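Local atomic coordinates of putative uncharacterized protein (Xanthomonas oryzae pv. oryzae, PDB entry 4KL0), a protein that binds calcium and is named a bacterial effector, with a nucleoside hydrolase family relationship suggesting that it may cleave N-glycosidic bonds. Residues 203-206 with 207-210; 157-160 with 161-165; 195-198 with 199-202; 100-103 with 104-108. One frame throughout, in Å; residues are numbered along the deposited sequence.

Contact 1 (203-206 with 207-210); sequences DIHA and ARAL
Asp203 and Ala207 are joined by the first bond of a helix, Ala207 N donating a hydrogen bond to Asp203 O at 3.0 Å in the carbonyl plane. Asp203 is also the N-cap: its OD1 accepts from Ala206 N at 3.1 Å in a nearly straight bond (172°), the N-H coming from above the carboxylate plane. The other oxygen, OD2, is hydrogen-bonded to Thr155 OG1, so each carboxylate oxygen has a partner and the buried group is held at both ends. Three further i to i+4 bonds continue the helix, among them Arg208 N to Ile204 O at 2.9 Å. One turn apart, the side chains of Ile204 and Arg208 cross. CG1 of Ile204 stands 3.8 Å above the plane of the Arg208 guanidinium, over its centre. It gets there because it lies anti to its own backbone N (chi1 -168°), while the arginine runs extended from CG to NE, back along the helix surface. On its other branch Ile204 puts CG2 over one face of the ring of His205, a ligand of a second calcium site that carries no ion in this chain. Ile204 CD1 and Ala207 CB, 4.2 Å apart, add a looser apolar touch. Arg208 reaches Pro193 and Thr195 in the preceding loop, whereas Ala206, Ala209 and Leu210 face helix 155-163 and pack helix 204-216 against it.

Contact 2 (157-160 with 161-165); sequences ASAL and LAEAG
Ala157 to Glu163 make the last turns of helix 155-163, each carbonyl from Ala157 to Leu160 receiving the N-H four residues on, with Leu161 N 3.2 Å from Ala157 O. The bond from Glu163 N to Ala159 O is shorter, at 2.8 Å. Ala164 then leaves helical backbone angles, yet its N still reaches Leu160 O at 2.9 Å and closes the final turn. On the buried side Leu160 carries its CG anti to the backbone N (chi1 -179°), and one methyl, CD1, comes within 4.3 Å of Ala164 CB. Leu161 turns to another side of the helix and brings CD1 to 3.9 Å from Ala157 O, alongside the turn before it. Glu163 lies along the outer surface: with CG beside its own N (chi1 -63°), that methylene rests 3.3 Å from Ala159 O before the extended chain carries the carboxylate outward, where OE1 has a long, weak ion pair with Arg133 NH1. Leu160 touches Leu31 and Phe33 of strand 28-34 and Met135, Cys136 and Leu139 of helix 133-141, and Leu161 meets Leu210 of helix 204-216. Helix 155-163 is the first of two helices in the beta-alpha-beta crossover between strands 146-150 and 172-178, parallel neighbours in the sheet of a Rossmann-like fold, with Leu160 and Ala157 packed against strand 28-34.

Contact 3 (195-198 with 199-202); sequences TRAY and NNAT
Tyr198 and Asn199 meet in the close-packed part of this helix start, where the amide oxygen Asn199 OD1 lies at the edge of the tyrosine ring, in its plane, 3.4 Å from Tyr198 CD2. Ring and amide planes stand 79° apart, so the amide is turned almost square to the ring it touches. The tyrosine ring is sent this way by a CG anti to the backbone N (chi1 -177°). Its far end is held by a hydrogen bond from OH to Glu109 OE2, and Lys38 makes a cation-pi contact with the ring; Asn199 ND2 is bonded to Met178 O. Close by, Asn200 ND2 approaches Ala197 CB at 3.6 Å and gives hydrogen bonds to Asp194 O and Gly180 O, which fixes the rotation of this buried amide. Ala197 is the N-cap residue, and Ala197 O accepts from Ala201 N at 3.0 Å, nearly along the C=O axis. The next turn is slacker: Thr202 N makes only a weak bond to Tyr198 O, bent to 130°, and Thr202 OG1 lies 3.9 Å from Tyr198 CE2. The loop side is looser still. Thr195 is exposed and meets the helix through its backbone, with Thr195 O 3.5 Å from Ala201 CB. The side chain of Asn199 is about 5 Å from the bound calcium ion, whose site includes Asp35 and Asp318. Helix 198-202 follows the loop after strand 172-178 and is succeeded by helix 204-216, where Asn200 touches Ala207.

Contact 4 (100-103 with 104-108); sequences YPMT and STQAR
Gln106 turns the oxygen of its flat amide back to Thr103, where Gln106 OE1 accepts from Thr103 N at 2.9 Å in the carbonyl plane, on a lone pair. At the edge of the other flat group, the Tyr100 ring, a water lies in the ring plane. With the reciprocal bond, Gln106 N to Thr103 OG1 at 2.9 Å and 162°, the pair forms a capping box at the start of helix 104-110. Thr103 OG1 can face the helix because it sits between its own backbone N and carbonyl carbon (chi1 66°), while Gln106 runs extended beyond CG, crossing the threonine to reach its N-H. Thr103 O also accepts from Ala107 N, so the N-cap residue is gripped through N, OG1 and O. Met102 packs its CG 4.0 Å from Gln106 CB, and the loop before it leads from strand 93-96. There the Tyr100 hydroxyl is hydrogen-bonded to His110 and Gly68. The far side of the amide is tied to the same loop by the water, which donates to Pro101 O at 2.7 Å and accepts from Gln106 NE2 at 3.3 Å.

Overall arrangement
Contacts 3 and 1 run on in the chain, their centres 9 Å apart, and Arg208 NH2 of contact 1 packs 3.3 Å from Thr195 CG2 of contact 3. Contact 2 leans on contact 1 from the other helix, with Ala209 CB 3.3 Å from Ser158 OG. Contact 4 meets the junction of contacts 3 and 1: Tyr100 CB lies 3.4 Å from Asp203 OD2, and Gln106 NE2 lies 3.3 Å from Ala201 O. Contact 2 touches neither contact 3 nor contact 4, the nearest atoms being about 9 Å away in each case. Contact 3 lies beside the calcium ion, about 5 Å from the Asn199 side chain, whereas the side chains of Asp203 and Ala157 are each about 13 Å from it.

Contact 1 (203-206 with 207-210)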
# COMPACT_ATOMS: atom_id res chain seq x y z
N ASP A 203 0.23 -15.12 -2.97
CA ASP A 203 1.07 -16.30 -2.68
C ASP A 203 0.60 -16.74 -1.29
O ASP A 203 1.11 -16.26 -0.25
CB ASP A 203 2.55 -15.93 -2.72
CG ASP A 203 3.49 -17.07 -2.36
OD1 ASP A 203 3.00 -18.16 -1.91
OD2 ASP A 203 4.72 -16.85 -2.48
N ILE A 204 -0.35 -17.66 -1.28
CA ILE A 204 -1.01 -17.98 0.01
C ILE A 204 -0.07 -18.72 0.98
O ILE A 204 -0.22 -18.53 2.19
CB ILE A 204 -2.33 -18.71 -0.20
CG1 ILE A 204 -3.10 -18.76 1.13
CG2 ILE A 204 -2.04 -20.12 -0.72
CD1 ILE A 204 -3.44 -17.40 1.71
N HIS A 205 0.86 -19.52 0.46
CA HIS A 205 1.81 -20.25 1.32
C HIS A 205 2.76 -19.30 1.97
O HIS A 205 3.04 -19.43 3.16
CB HIS A 205 2.58 -21.32 0.54
CG HIS A 205 1.66 -22.22 -0.21
ND1 HIS A 205 0.67 -22.94 0.43
CD2 HIS A 205 1.46 -22.41 -1.54
CE1 HIS A 205 -0.06 -23.58 -0.47
NE2 HIS A 205 0.41 -23.28 -1.67
N ALA A 206 3.27 -18.34 1.20
CA ALA A 206 4.07 -17.27 1.82
C ALA A 206 3.29 -16.45 2.85
O ALA A 206 3.86 -16.07 3.88
CB ALA A 206 4.63 -16.33 0.76
N ALA A 207 2.00 -16.14 2.58
CA ALA A 207 1.19 -15.42 3.57
C ALA A 207 1.03 -16.26 4.85
O ALA A 207 1.15 -15.73 5.94
CB ALA A 207 -0.18 -15.08 3.06
N ARG A 208 0.76 -17.55 4.70
CA ARG A 208 0.68 -18.38 5.92
C ARG A 208 2.03 -18.39 6.66
O ARG A 208 2.05 -18.37 7.89
CB ARG A 208 0.29 -19.82 5.54
CG ARG A 208 -1.11 -19.86 5.04
CD ARG A 208 -1.55 -21.25 4.55
NE ARG A 208 -2.99 -21.15 4.34
CZ ARG A 208 -3.69 -21.77 3.42
NH1 ARG A 208 -3.08 -22.61 2.56
NH2 ARG A 208 -5.02 -21.54 3.36
N ALA A 209 3.13 -18.50 5.94
CA ALA A 209 4.44 -18.56 6.59
C ALA A 209 4.68 -17.24 7.36
O ALA A 209 5.24 -17.23 8.47
CB ALA A 209 5.51 -18.80 5.58
N LEU A 210 4.30 -16.11 6.75
CA LEU A 210 4.59 -14.81 7.36
C LEU A 210 3.77 -14.58 8.62
O LEU A 210 4.38 -14.21 9.66
CB LEU A 210 4.45 -13.65 6.33
CG LEU A 210 4.72 -12.26 6.89
CD1 LEU A 210 6.21 -12.02 7.11
CD2 LEU A 210 4.15 -11.19 5.94

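Contact 2 (157-160 with 161-165)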
# COMPACT_ATOMS: atom_id res chain seq x y z
N ALA A 157 8.42 -10.77 1.86
CA ALA A 157 8.37 -10.52 3.28
C ALA A 157 8.57 -11.81 4.07
O ALA A 157 9.22 -11.79 5.09
CB ALA A 157 7.00 -9.84 3.67
N SER A 158 8.00 -12.90 3.58
CA SER A 158 8.17 -14.17 4.29
C SER A 158 9.62 -14.61 4.11
O SER A 158 10.22 -15.09 5.09
CB SER A 158 7.23 -15.20 3.70
OG SER A 158 7.49 -16.50 4.26
N ALA A 159 10.19 -14.46 2.89
CA ALA A 159 11.61 -14.78 2.65
C ALA A 159 12.53 -14.05 3.62
O ALA A 159 13.52 -14.62 4.08
CB ALA A 159 12.04 -14.50 1.20
N LEU A 160 12.20 -12.81 3.97
CA LEU A 160 13.03 -12.01 4.87
C LEU A 160 12.96 -12.57 6.26
O LEU A 160 13.99 -12.68 6.93
CB LEU A 160 12.61 -10.51 4.90
CG LEU A 160 13.45 -9.60 5.81
CD1 LEU A 160 14.86 -9.51 5.29
CD2 LEU A 160 12.90 -8.16 5.86
N LEU A 161 11.76 -12.94 6.71
CA LEU A 161 11.65 -13.49 8.06
C LEU A 161 12.38 -14.83 8.06
O LEU A 161 12.96 -15.24 9.10
CB LEU A 161 10.21 -13.68 8.50
CG LEU A 161 9.82 -12.66 9.53
CD1 LEU A 161 9.95 -11.25 8.89
CD2 LEU A 161 8.42 -12.95 9.99
N ALA A 162 12.43 -15.51 6.92
CA ALA A 162 13.11 -16.81 6.94
C ALA A 162 14.63 -16.65 6.91
O ALA A 162 15.34 -17.36 7.66
CB ALA A 162 12.64 -17.70 5.81
N GLU A 163 15.15 -15.80 6.03
CA GLU A 163 16.60 -15.66 5.89
C GLU A 163 17.21 -14.91 7.05
O GLU A 163 18.34 -15.18 7.45
CB GLU A 163 16.94 -14.99 4.55
CG GLU A 163 16.47 -15.90 3.40
CD GLU A 163 16.79 -15.36 2.03
OE1 GLU A 163 17.58 -14.38 1.95
OE2 GLU A 163 16.24 -15.93 1.05
N ALA A 164 16.44 -14.00 7.67
CA ALA A 164 17.02 -13.16 8.70
C ALA A 164 16.24 -13.26 9.99
O ALA A 164 16.14 -12.30 10.74
CB ALA A 164 17.10 -11.73 8.21
N GLY A 165 15.66 -14.44 10.22
CA GLY A 165 14.96 -14.75 11.45
C GLY A 165 15.68 -14.42 12.75
O GLY A 165 15.05 -14.03 13.74

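Contact 3 (195-198 with 199-202)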
# COMPACT_ATOMS: atom_id res chain seq x y z
N THR A 195 -7.78 -16.71 2.86
CA THR A 195 -7.45 -17.01 1.46
C THR A 195 -8.11 -16.12 0.44
O THR A 195 -7.68 -16.14 -0.73
CB THR A 195 -7.81 -18.47 1.09
OG1 THR A 195 -9.24 -18.61 1.21
CG2 THR A 195 -7.12 -19.38 2.06
N ARG A 196 -9.15 -15.39 0.83
CA ARG A 196 -9.91 -14.53 -0.08
C ARG A 196 -9.32 -13.15 -0.24
O ARG A 196 -9.67 -12.43 -1.16
CB ARG A 196 -11.39 -14.43 0.36
CG ARG A 196 -12.05 -15.81 0.39
CD ARG A 196 -13.38 -15.73 1.18
NE ARG A 196 -13.10 -15.46 2.59
CZ ARG A 196 -14.07 -15.28 3.51
NH1 ARG A 196 -15.37 -15.36 3.17
NH2 ARG A 196 -13.74 -14.98 4.75
N ALA A 197 -8.45 -12.74 0.68
CA ALA A 197 -7.99 -11.35 0.64
C ALA A 197 -6.89 -11.27 -0.42
O ALA A 197 -6.01 -12.11 -0.43
CB ALA A 197 -7.39 -10.92 2.02
N TYR A 198 -6.95 -10.23 -1.25
CA TYR A 198 -6.12 -10.16 -2.47
C TYR A 198 -4.63 -10.39 -2.19
O TYR A 198 -3.97 -11.23 -2.85
CB TYR A 198 -6.34 -8.79 -3.17
CG TYR A 198 -5.57 -8.68 -4.49
CD1 TYR A 198 -6.20 -8.93 -5.71
CD2 TYR A 198 -4.24 -8.30 -4.50
CE1 TYR A 198 -5.50 -8.85 -6.93
CE2 TYR A 198 -3.51 -8.22 -5.68
CZ TYR A 198 -4.16 -8.50 -6.90
OH TYR A 198 -3.42 -8.42 -8.08
N ASN A 199 -4.09 -9.65 -1.24
CA ASN A 199 -2.65 -9.76 -1.00
C ASN A 199 -2.26 -11.12 -0.43
O ASN A 199 -1.18 -11.63 -0.65
CB ASN A 199 -2.10 -8.66 -0.13
CG ASN A 199 -2.11 -7.32 -0.86
OD1 ASN A 199 -2.01 -7.32 -2.13
ND2 ASN A 199 -2.30 -6.21 -0.14
N ASN A 200 -3.14 -11.70 0.37
CA ASN A 200 -2.76 -13.03 0.85
C ASN A 200 -2.78 -14.05 -0.29
O ASN A 200 -1.89 -14.91 -0.36
CB ASN A 200 -3.76 -13.53 1.90
CG ASN A 200 -3.78 -12.71 3.18
OD1 ASN A 200 -2.80 -12.11 3.61
ND2 ASN A 200 -4.94 -12.76 3.84
N ALA A 201 -3.80 -13.94 -1.17
CA ALA A 201 -4.03 -14.88 -2.31
C ALA A 201 -2.96 -14.80 -3.40
O ALA A 201 -2.79 -15.78 -4.14
CB ALA A 201 -5.37 -14.63 -2.89
N THR A 202 -2.18 -13.71 -3.42
CA THR A 202 -1.07 -13.61 -4.39
C THR A 202 -0.12 -14.79 -4.23
O THR A 202 0.30 -15.40 -5.23
CB THR A 202 -0.31 -12.28 -4.26
OG1 THR A 202 -1.18 -11.19 -4.62
CG2 THR A 202 0.92 -12.29 -5.19

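Contact 4 (100-103 with 104-108)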
# COMPACT_ATOMS: atom_id res chain seq x y z
N TYR A 100 7.55 -16.97 -7.46
CA TYR A 100 6.62 -17.62 -6.60
C TYR A 100 5.67 -18.37 -7.50
O TYR A 100 5.61 -18.13 -8.70
CB TYR A 100 5.91 -16.54 -5.70
CG TYR A 100 5.04 -15.61 -6.48
CD1 TYR A 100 3.71 -15.91 -6.71
CD2 TYR A 100 5.58 -14.48 -7.04
CE1 TYR A 100 2.90 -15.05 -7.46
CE2 TYR A 100 4.82 -13.62 -7.78
CZ TYR A 100 3.49 -13.93 -8.01
OH TYR A 100 2.72 -13.06 -8.76
N PRO A 101 4.91 -19.32 -6.95
CA PRO A 101 4.02 -20.15 -7.79
C PRO A 101 2.79 -19.40 -8.35
O PRO A 101 2.19 -18.63 -7.60
CB PRO A 101 3.60 -21.25 -6.82
CG PRO A 101 3.74 -20.68 -5.47
CD PRO A 101 4.92 -19.72 -5.54
N MET A 102 2.47 -19.58 -9.64
CA MET A 102 1.35 -18.92 -10.34
C MET A 102 0.57 -19.93 -11.21
O MET A 102 1.15 -20.53 -12.11
CB MET A 102 1.90 -17.81 -11.29
CG MET A 102 1.69 -16.32 -10.90
SD MET A 102 2.37 -15.07 -12.07
CE MET A 102 4.09 -15.51 -11.91
N THR A 103 -0.72 -20.12 -10.96
CA THR A 103 -1.55 -20.89 -11.87
C THR A 103 -1.78 -20.09 -13.15
O THR A 103 -1.40 -18.90 -13.25
CB THR A 103 -2.93 -21.12 -11.26
OG1 THR A 103 -3.62 -19.85 -11.14
CG2 THR A 103 -2.79 -21.75 -9.88
N SER A 104 -2.42 -20.73 -14.14
CA SER A 104 -2.74 -20.02 -15.38
C SER A 104 -3.76 -18.92 -15.11
O SER A 104 -3.73 -17.88 -15.76
CB SER A 104 -3.28 -20.98 -16.45
OG SER A 104 -4.42 -21.66 -15.97
N THR A 105 -4.66 -19.12 -14.15
CA THR A 105 -5.64 -18.10 -13.85
C THR A 105 -4.93 -16.93 -13.22
O THR A 105 -5.19 -15.76 -13.56
CB THR A 105 -6.79 -18.62 -12.93
OG1 THR A 105 -7.55 -19.61 -13.63
CG2 THR A 105 -7.73 -17.47 -12.59
N GLN A 106 -3.96 -17.21 -12.35
CA GLN A 106 -3.23 -16.10 -11.76
C GLN A 106 -2.39 -15.37 -12.79
O GLN A 106 -2.23 -14.16 -12.69
CB GLN A 106 -2.34 -16.56 -10.61
CG GLN A 106 -3.12 -17.05 -9.42
CD GLN A 106 -2.22 -17.57 -8.35
OE1 GLN A 106 -1.42 -18.48 -8.62
NE2 GLN A 106 -2.33 -17.02 -7.13
N ALA A 107 -1.83 -16.10 -13.76
CA ALA A 107 -0.90 -15.49 -14.73
C ALA A 107 -1.55 -14.28 -15.38
O ALA A 107 -0.96 -13.19 -15.47
CB ALA A 107 -0.45 -16.50 -15.77
N ARG A 108 -2.79 -14.43 -15.79
CA ARG A 108 -3.51 -13.32 -16.36
C ARG A 108 -3.63 -12.12 -15.42
O ARG A 108 -3.33 -10.99 -15.78
CB ARG A 108 -4.91 -13.86 -16.76
CG ARG A 108 -5.65 -13.06 -17.72
CD ARG A 108 -7.07 -13.65 -17.76
NE ARG A 108 -7.82 -13.14 -18.89
CZ ARG A 108 -8.89 -13.73 -19.40
NH1 ARG A 108 -9.35 -14.86 -18.85
NH2 ARG A 108 -9.50 -13.19 -20.45
O HOH W 1 0.45 -17.98 -5.69